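Local coordinates for protein beta-hexosaminidase Amuc_2018 (Akkermansia muciniphila, PDB 6JEB) that hydrolyses terminal non-reducing N-acetylglucosamine and N-acetylgalactosamine residues from beta-linked glycans, as a zinc-containing family 20 glycoside hydrolase, at residues D37-T42 against A48-G53; R69-L72 against G78-C81; M116-F121 against A442-F447. All blocks are in the same frame, centred on the assembly; numbering follows the deposited sequence.

Contact 1. Residues D37-T42 against A48-G53; sequences DAYRLT and AHLASG
Arg40 and Ala51 form a hydrogen-bonded pair in an antiparallel beta hairpin made by strands 39-44 and 47-52. Arg40 N donates to Ala51 O at 2.8 Å, and Ala51 N returns a bond to Arg40 O. Thr42 and His49 repeat this pattern with two more backbone bonds. Gly53 N to Ala38 O, 3.1 Å, closes the far end. On the face of Leu41 and Leu50, methyl CD1 of one meets methyl CD1 of the other at 4.1 Å. Leu50 CD1 also lies 4.0 Å from Tyr39 CB. Leu41 CG stands anti to the backbone N (chi1 -179°), and its CD1 then reaches Ala48 CB at 4.2 Å. Helix 55-73 covers this face, with Leu68 on Leu41 and Leu62 on Leu50. The Tyr39 hydroxyl leads away from the hairpin to Thr64 of that helix. Arg40, Thr42, His49 and Ala51 point to the other face. His49 ND1 is held there by Ser27 OG. The hairpin is the middle of the mixed sheet of the N-terminal domain, between strands 25-30 and 79-86. One water bridges the strands: it bonds Thr42 OG1 at 2.7 Å and donates to His49 O at 3.1 Å.

Contact 2. Residues R69-L72 against G78-C81; sequences RDQL and GIPC
Ile79 packs against Leu72 and Gln71 where the C-terminal end of helix 55-73 meets the start of strand 79-86. This is a helix-to-sheet junction in the alpha/beta N-terminal domain of the family 20 enzyme. The Leu72 side chain can be followed outward. Leu72 CB lies 4.1 Å from Ile79 CG2. Its CG sits anti to the backbone N (chi1 175°), which brings the branched end nearer to segment 78-81. There Leu72 CD1 rests on Gly78 CA at 3.9 Å, and the Leu72 side chain also touches Leu23. Ile79 points its CB toward the helix and does most of its touching through one methyl, CG2. Ile79 CG2 comes within 3.9 Å of Leu72 CA, so it rests on the helix backbone as well as on side chains. Gln71 passes the same methyl at an angle. Its amide is fixed from outside the contact: NE2 bonds to Gln75 OE1 and Gln3 O, and OE1 accepts from Ser5 N. No polar bond joins the two segments. The methyl meets both the aliphatic part and the amide end of the glutamine: Gln71 CG and Gln71 NE2 each lie 4.1 Å from Ile79 CG2.

Contact 3. Residues M116-F121 against A442-F447; sequences MAYYKF and ADHRQF
Tyr119 OH and His444 ND1 are joined by a hydrogen bond of 2.8 Å, and either atom could be the donor. The hydroxyl meets the imidazole at its edge, near the ring plane. The two side chains come from opposite directions and their rings meet rim to rim, with planes at 32°. Tyr119 CE1 follows the hydroxyl in and lies 3.5 Å from His444 CE1. The other imidazole nitrogen, NE2, bonds to Ser5 O, so both ring nitrogens are engaged and the rotation of the ring is fixed. Phe447 CD2 lies over one face of the imidazole, toward its rim. Tyr118 runs beside Tyr119 and puts CD2 over one face of the Tyr119 ring. With CG anti to its backbone N (chi1 -170°), Tyr118 reaches across to helix 434-452. Tyr118 CE2 comes 4.0 Å from His444 CE1, and Tyr118 OH lies 3.5 Å from Phe447 CB. That hydroxyl is hydrogen-bonded to Asp70 OD2, on helix 55-73. Segment 116-121 ends a helix of the catalytic TIM barrel in a Schellman motif, with Lys120 at positive phi as the C-prime residue. Lys120 N donates to Ala117 O at 3.0 Å. Phe121 N and Tyr119 N both donate to Met116 O, from opposite faces of its carbonyl plane. A phenylalanine in place of Tyr119 would probably leave His444 ND1 without its mate and hold the imidazole less firmly. Cys419 and Ala422 of helix 417-426 also touch Tyr119.

How the contacts relate
The three contacts follow one another along the chain and lie on the same side of its centre. Contacts 1 and 2 belong to the N-terminal domain, with centres about 17 Å apart. They do not touch, but both reach the same mixed sheet, where strands 39-44 and 79-86 are neighbours. Helix 55-73 follows the hairpin of contact 1 and supplies half of contact 2. Contact 3 joins barrel helix 106-118 to helix 434-452. Its centre is about 15 Å from that of contact 2 and about 19 Å from that of contact 1. It packs on contact 1, and meets contact 2 through the Asp70-Tyr118 hydrogen bond and Phe447 on Gln71. Helix 55-73 thus links sheet and barrel.

Contact 1. Residues D37-T42 against A48-G53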
loop_
_atom_site.group_PDB
_atom_site.type_symbol
_atom_site.label_atom_id
_atom_site.label_comp_id
_atom_site.label_asym_id
_atom_site.label_seq_id
_atom_site.Cartn_x
_atom_site.Cartn_y
_atom_site.Cartn_z
ATOM N N ASP A 37 9.391 3.653 18.658
ATOM C CA ASP A 37 9.458 2.754 17.511
ATOM C C ASP A 37 10.752 1.948 17.469
ATOM O O ASP A 37 11.026 1.286 16.460
ATOM C CB ASP A 37 9.292 3.541 16.202
ATOM C CG ASP A 37 10.364 4.620 16.021
ATOM O OD1 ASP A 37 10.925 5.095 17.022
ATOM O OD2 ASP A 37 10.641 5.013 14.874
ATOM N N ALA A 38 11.539 1.963 18.544
ATOM C CA ALA A 38 12.878 1.392 18.551
ATOM C C ALA A 38 12.961 0.225 19.531
ATOM O O ALA A 38 12.192 0.132 20.496
ATOM C CB ALA A 38 13.910 2.460 18.928
ATOM N N TYR A 39 13.908 -0.677 19.281
ATOM C CA TYR A 39 14.153 -1.783 20.200
ATOM C C TYR A 39 15.647 -2.088 20.245
ATOM O O TYR A 39 16.416 -1.705 19.354
ATOM C CB TYR A 39 13.331 -3.055 19.845
ATOM C CG TYR A 39 13.801 -3.707 18.567
ATOM C CD1 TYR A 39 14.819 -4.659 18.583
ATOM C CD2 TYR A 39 13.254 -3.350 17.336
ATOM C CE1 TYR A 39 15.284 -5.232 17.420
ATOM C CE2 TYR A 39 13.702 -3.925 16.165
ATOM C CZ TYR A 39 14.730 -4.862 16.213
ATOM O OH TYR A 39 15.215 -5.423 15.057
ATOM N N ARG A 40 16.042 -2.787 21.305
ATOM C CA ARG A 40 17.371 -3.367 21.432
ATOM C C ARG A 40 17.187 -4.829 21.808
ATOM O O ARG A 40 16.555 -5.139 22.822
ATOM C CB ARG A 40 18.185 -2.643 22.503
ATOM C CG ARG A 40 19.614 -3.164 22.639
ATOM C CD ARG A 40 20.327 -2.564 23.862
ATOM N NE ARG A 40 20.177 -1.110 23.925
ATOM C CZ ARG A 40 19.462 -0.458 24.839
ATOM N NH1 ARG A 40 18.835 -1.120 25.808
ATOM N NH2 ARG A 40 19.385 0.867 24.790
ATOM N N LEU A 41 17.711 -5.725 20.981
ATOM C CA LEU A 41 17.569 -7.159 21.196
ATOM C C LEU A 41 18.958 -7.738 21.374
ATOM O O LEU A 41 19.797 -7.624 20.475
ATOM C CB LEU A 41 16.852 -7.805 20.013
ATOM C CG LEU A 41 16.610 -9.312 20.103
ATOM C CD1 LEU A 41 15.689 -9.663 21.266
ATOM C CD2 LEU A 41 16.023 -9.814 18.796
ATOM N N THR A 42 19.209 -8.341 22.533
ATOM C CA THR A 42 20.512 -8.910 22.854
ATOM C C THR A 42 20.389 -10.427 22.878
ATOM O O THR A 42 19.568 -10.980 23.620
ATOM C CB THR A 42 21.020 -8.376 24.194
ATOM O OG1 THR A 42 21.070 -6.943 24.129
ATOM C CG2 THR A 42 22.421 -8.917 24.497
ATOM N N ALA A 48 17.520 -14.561 24.992
ATOM C CA ALA A 48 17.471 -13.231 24.413
ATOM C C ALA A 48 16.846 -12.236 25.380
ATOM O O ALA A 48 15.974 -12.581 26.181
ATOM C CB ALA A 48 16.661 -13.252 23.115
ATOM N N HIS A 49 17.297 -10.988 25.284
ATOM C CA HIS A 49 16.763 -9.891 26.077
ATOM C C HIS A 49 16.226 -8.828 25.135
ATOM O O HIS A 49 16.955 -8.357 24.253
ATOM C CB HIS A 49 17.869 -9.273 26.932
ATOM C CG HIS A 49 18.494 -10.236 27.883
ATOM N ND1 HIS A 49 17.974 -10.483 29.136
ATOM C CD2 HIS A 49 19.591 -11.024 27.768
ATOM C CE1 HIS A 49 18.731 -11.372 29.755
ATOM N NE2 HIS A 49 19.719 -11.716 28.947
ATOM N N LEU A 50 14.964 -8.449 25.321
ATOM C CA LEU A 50 14.329 -7.434 24.493
ATOM C C LEU A 50 14.064 -6.187 25.326
ATOM O O LEU A 50 13.461 -6.266 26.398
ATOM C CB LEU A 50 13.022 -7.962 23.898
ATOM C CG LEU A 50 12.265 -6.974 23.005
ATOM C CD1 LEU A 50 13.074 -6.558 21.789
ATOM C CD2 LEU A 50 10.945 -7.592 22.565
ATOM N N ALA A 51 14.534 -5.045 24.840
ATOM C CA ALA A 51 14.184 -3.743 25.388
ATOM C C ALA A 51 13.540 -2.946 24.267
ATOM O O ALA A 51 13.964 -3.041 23.115
ATOM C CB ALA A 51 15.436 -3.006 25.876
ATOM N N SER A 52 12.504 -2.177 24.586
ATOM C CA SER A 52 11.838 -1.394 23.554
ATOM C C SER A 52 11.375 -0.075 24.147
ATOM O O SER A 52 11.178 0.043 25.357
ATOM C CB SER A 52 10.672 -2.169 22.930
ATOM O OG SER A 52 9.745 -2.553 23.924
ATOM N N GLY A 53 11.209 0.930 23.283
ATOM C CA GLY A 53 10.759 2.224 23.764
ATOM C C GLY A 53 9.260 2.382 23.865
ATOM O O GLY A 53 8.781 3.370 24.436
HETATM O O HOH W 1 18.684 -5.868 24.831
#

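Contact 2. Residues R69-L72 against G78-C81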
loop_
_atom_site.group_PDB
_atom_site.type_symbol
_atom_site.label_atom_id
_atom_site.label_comp_id
_atom_site.label_asym_id
_atom_site.label_seq_id
_atom_site.Cartn_x
_atom_site.Cartn_y
_atom_site.Cartn_z
ATOM N N ARG A 69 14.436 -16.832 15.250
ATOM C CA ARG A 69 13.986 -18.182 15.575
ATOM C C ARG A 69 13.887 -19.046 14.325
ATOM O O ARG A 69 14.233 -20.236 14.358
ATOM C CB ARG A 69 12.660 -18.135 16.330
ATOM C CG ARG A 69 12.830 -17.607 17.735
ATOM C CD ARG A 69 11.532 -17.405 18.476
ATOM N NE ARG A 69 11.830 -17.122 19.877
ATOM C CZ ARG A 69 11.004 -16.527 20.727
ATOM N NH1 ARG A 69 9.801 -16.126 20.329
ATOM N NH2 ARG A 69 11.394 -16.329 21.980
ATOM N N ASP A 70 13.415 -18.469 13.217
ATOM C CA ASP A 70 13.387 -19.215 11.964
ATOM C C ASP A 70 14.799 -19.564 11.506
ATOM O O ASP A 70 15.049 -20.677 11.025
ATOM C CB ASP A 70 12.627 -18.431 10.891
ATOM C CG ASP A 70 11.134 -18.319 11.193
ATOM O OD1 ASP A 70 10.621 -19.102 12.023
ATOM O OD2 ASP A 70 10.468 -17.448 10.592
ATOM N N GLN A 71 15.743 -18.631 11.663
ATOM C CA GLN A 71 17.131 -18.932 11.330
ATOM C C GLN A 71 17.683 -20.050 12.211
ATOM O O GLN A 71 18.273 -21.021 11.712
ATOM C CB GLN A 71 17.995 -17.672 11.437
ATOM C CG GLN A 71 19.436 -17.937 11.004
ATOM C CD GLN A 71 20.309 -16.694 11.025
ATOM O OE1 GLN A 71 19.812 -15.571 11.119
ATOM N NE2 GLN A 71 21.617 -16.892 10.925
ATOM N N LEU A 72 17.485 -19.940 13.526
ATOM C CA LEU A 72 18.013 -20.947 14.441
ATOM C C LEU A 72 17.422 -22.323 14.153
ATOM O O LEU A 72 18.114 -23.343 14.274
ATOM C CB LEU A 72 17.739 -20.527 15.887
ATOM C CG LEU A 72 18.127 -21.515 16.990
ATOM C CD1 LEU A 72 19.623 -21.833 16.956
ATOM C CD2 LEU A 72 17.712 -20.972 18.357
ATOM N N GLY A 78 23.736 -23.399 15.972
ATOM C CA GLY A 78 23.492 -22.168 16.692
ATOM C C GLY A 78 23.725 -20.940 15.829
ATOM O O GLY A 78 24.246 -21.006 14.712
ATOM N N ILE A 79 23.326 -19.798 16.373
ATOM C CA ILE A 79 23.490 -18.512 15.697
ATOM C C ILE A 79 24.433 -17.667 16.539
ATOM O O ILE A 79 24.631 -17.937 17.736
ATOM C CB ILE A 79 22.132 -17.806 15.466
ATOM C CG1 ILE A 79 21.502 -17.400 16.803
ATOM C CG2 ILE A 79 21.201 -18.682 14.626
ATOM C CD1 ILE A 79 20.287 -16.500 16.649
ATOM N N PRO A 80 25.033 -16.629 15.954
ATOM C CA PRO A 80 25.923 -15.771 16.742
ATOM C C PRO A 80 25.155 -15.039 17.828
ATOM O O PRO A 80 23.978 -14.700 17.675
ATOM C CB PRO A 80 26.474 -14.774 15.716
ATOM C CG PRO A 80 26.148 -15.322 14.394
ATOM C CD PRO A 80 24.993 -16.240 14.534
ATOM N N CYS A 81 25.843 -14.793 18.934
ATOM C CA CYS A 81 25.363 -13.837 19.912
ATOM C C CYS A 81 25.649 -12.423 19.415
ATOM O O CYS A 81 26.430 -12.214 18.482
ATOM C CB CYS A 81 26.043 -14.084 21.256
ATOM S SG CYS A 81 25.502 -15.626 22.025
#

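Contact 3. Residues M116-F121 against A442-F447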
loop_
_atom_site.group_PDB
_atom_site.type_symbol
_atom_site.label_atom_id
_atom_site.label_comp_id
_atom_site.label_asym_id
_atom_site.label_seq_id
_atom_site.Cartn_x
_atom_site.Cartn_y
_atom_site.Cartn_z
ATOM N N MET A 116 3.339 -9.514 5.382
ATOM C CA MET A 116 3.892 -8.158 5.420
ATOM C C MET A 116 4.369 -7.785 6.825
ATOM O O MET A 116 5.385 -7.089 6.979
ATOM C CB MET A 116 2.904 -7.131 4.856
ATOM C CG MET A 116 1.729 -6.816 5.763
ATOM S SD MET A 116 0.431 -5.912 4.887
ATOM C CE MET A 116 1.181 -4.283 4.772
ATOM N N ALA A 117 3.668 -8.250 7.863
ATOM C CA ALA A 117 4.119 -7.987 9.226
ATOM C C ALA A 117 5.472 -8.635 9.490
ATOM O O ALA A 117 6.291 -8.094 10.242
ATOM C CB ALA A 117 3.089 -8.498 10.235
ATOM N N TYR A 118 5.726 -9.790 8.875
ATOM C CA TYR A 118 7.004 -10.471 9.051
ATOM C C TYR A 118 8.167 -9.588 8.619
ATOM O O TYR A 118 9.267 -9.696 9.187
ATOM C CB TYR A 118 6.973 -11.764 8.235
ATOM C CG TYR A 118 8.111 -12.733 8.458
ATOM C CD1 TYR A 118 8.112 -13.595 9.548
ATOM C CD2 TYR A 118 9.152 -12.834 7.541
ATOM C CE1 TYR A 118 9.136 -14.511 9.741
ATOM C CE2 TYR A 118 10.178 -13.750 7.717
ATOM C CZ TYR A 118 10.172 -14.576 8.826
ATOM O OH TYR A 118 11.184 -15.491 9.007
ATOM N N TYR A 119 7.931 -8.696 7.644
ATOM C CA TYR A 119 8.929 -7.771 7.114
ATOM C C TYR A 119 8.770 -6.342 7.647
ATOM O O TYR A 119 9.363 -5.410 7.088
ATOM C CB TYR A 119 8.918 -7.815 5.579
ATOM C CG TYR A 119 9.393 -9.165 5.100
ATOM C CD1 TYR A 119 10.740 -9.503 5.183
ATOM C CD2 TYR A 119 8.500 -10.122 4.611
ATOM C CE1 TYR A 119 11.193 -10.739 4.787
ATOM C CE2 TYR A 119 8.951 -11.376 4.212
ATOM C CZ TYR A 119 10.301 -11.677 4.305
ATOM O OH TYR A 119 10.760 -12.917 3.932
ATOM N N LYS A 120 7.998 -6.156 8.721
ATOM C CA LYS A 120 7.852 -4.875 9.417
ATOM C C LYS A 120 7.141 -3.802 8.595
ATOM O O LYS A 120 7.315 -2.606 8.858
ATOM C CB LYS A 120 9.177 -4.344 9.992
ATOM C CG LYS A 120 9.846 -5.279 10.981
ATOM C CD LYS A 120 11.054 -4.602 11.618
ATOM C CE LYS A 120 11.775 -5.502 12.621
ATOM N NZ LYS A 120 12.613 -6.538 11.946
ATOM N N PHE A 121 6.316 -4.175 7.614
ATOM C CA PHE A 121 5.406 -3.187 7.050
ATOM C C PHE A 121 4.434 -2.740 8.134
ATOM O O PHE A 121 4.060 -3.520 9.010
ATOM C CB PHE A 121 4.615 -3.785 5.883
ATOM C CG PHE A 121 5.404 -3.882 4.604
ATOM C CD1 PHE A 121 5.496 -2.789 3.754
ATOM C CD2 PHE A 121 6.057 -5.059 4.255
ATOM C CE1 PHE A 121 6.224 -2.858 2.577
ATOM C CE2 PHE A 121 6.795 -5.136 3.081
ATOM C CZ PHE A 121 6.876 -4.031 2.240
ATOM N N ALA A 442 18.066 -15.408 0.125
ATOM C CA ALA A 442 18.233 -16.834 -0.118
ATOM C C ALA A 442 17.875 -17.647 1.122
ATOM O O ALA A 442 17.194 -18.676 1.023
ATOM C CB ALA A 442 19.664 -17.119 -0.571
ATOM N N ASP A 443 18.311 -17.194 2.304
ATOM C CA ASP A 443 17.936 -17.876 3.540
ATOM C C ASP A 443 16.439 -17.773 3.800
ATOM O O ASP A 443 15.841 -18.694 4.371
ATOM C CB ASP A 443 18.691 -17.283 4.731
ATOM C CG ASP A 443 20.192 -17.523 4.665
ATOM O OD1 ASP A 443 20.636 -18.464 3.960
ATOM O OD2 ASP A 443 20.931 -16.771 5.338
ATOM N N HIS A 444 15.816 -16.662 3.397
ATOM C CA HIS A 444 14.394 -16.468 3.646
ATOM C C HIS A 444 13.506 -17.425 2.861
ATOM O O HIS A 444 12.344 -17.614 3.236
ATOM C CB HIS A 444 14.009 -15.015 3.389
ATOM C CG HIS A 444 14.237 -14.135 4.572
ATOM N ND1 HIS A 444 13.226 -13.420 5.178
ATOM C CD2 HIS A 444 15.355 -13.902 5.301
ATOM C CE1 HIS A 444 13.718 -12.761 6.213
ATOM N NE2 HIS A 444 15.007 -13.043 6.315
ATOM N N ARG A 445 14.004 -18.034 1.788
ATOM C CA ARG A 445 13.176 -19.028 1.113
ATOM C C ARG A 445 12.741 -20.114 2.090
ATOM O O ARG A 445 11.555 -20.457 2.166
ATOM C CB ARG A 445 13.898 -19.640 -0.080
ATOM C CG ARG A 445 12.968 -20.552 -0.852
ATOM C CD ARG A 445 13.646 -21.334 -1.946
ATOM N NE ARG A 445 12.693 -22.236 -2.579
ATOM C CZ ARG A 445 13.029 -23.388 -3.149
ATOM N NH1 ARG A 445 14.299 -23.774 -3.160
ATOM N NH2 ARG A 445 12.098 -24.155 -3.701
ATOM N N GLN A 446 13.687 -20.644 2.875
ATOM C CA GLN A 446 13.343 -21.677 3.848
ATOM C C GLN A 446 12.498 -21.119 4.985
ATOM O O GLN A 446 11.580 -21.793 5.472
ATOM C CB GLN A 446 14.608 -22.339 4.398
ATOM C CG GLN A 446 15.323 -23.246 3.410
ATOM C CD GLN A 446 14.415 -24.300 2.807
ATOM O OE1 GLN A 446 13.628 -24.937 3.507
ATOM N NE2 GLN A 446 14.519 -24.488 1.496
ATOM N N PHE A 447 12.794 -19.889 5.435
ATOM C CA PHE A 447 12.007 -19.304 6.521
ATOM C C PHE A 447 10.539 -19.223 6.130
ATOM O O PHE A 447 9.650 -19.604 6.905
ATOM C CB PHE A 447 12.484 -17.888 6.869
ATOM C CG PHE A 447 13.923 -17.774 7.311
ATOM C CD1 PHE A 447 14.719 -18.883 7.548
ATOM C CD2 PHE A 447 14.468 -16.513 7.505
ATOM C CE1 PHE A 447 16.043 -18.728 7.948
ATOM C CE2 PHE A 447 15.785 -16.348 7.910
ATOM C CZ PHE A 447 16.576 -17.460 8.132
#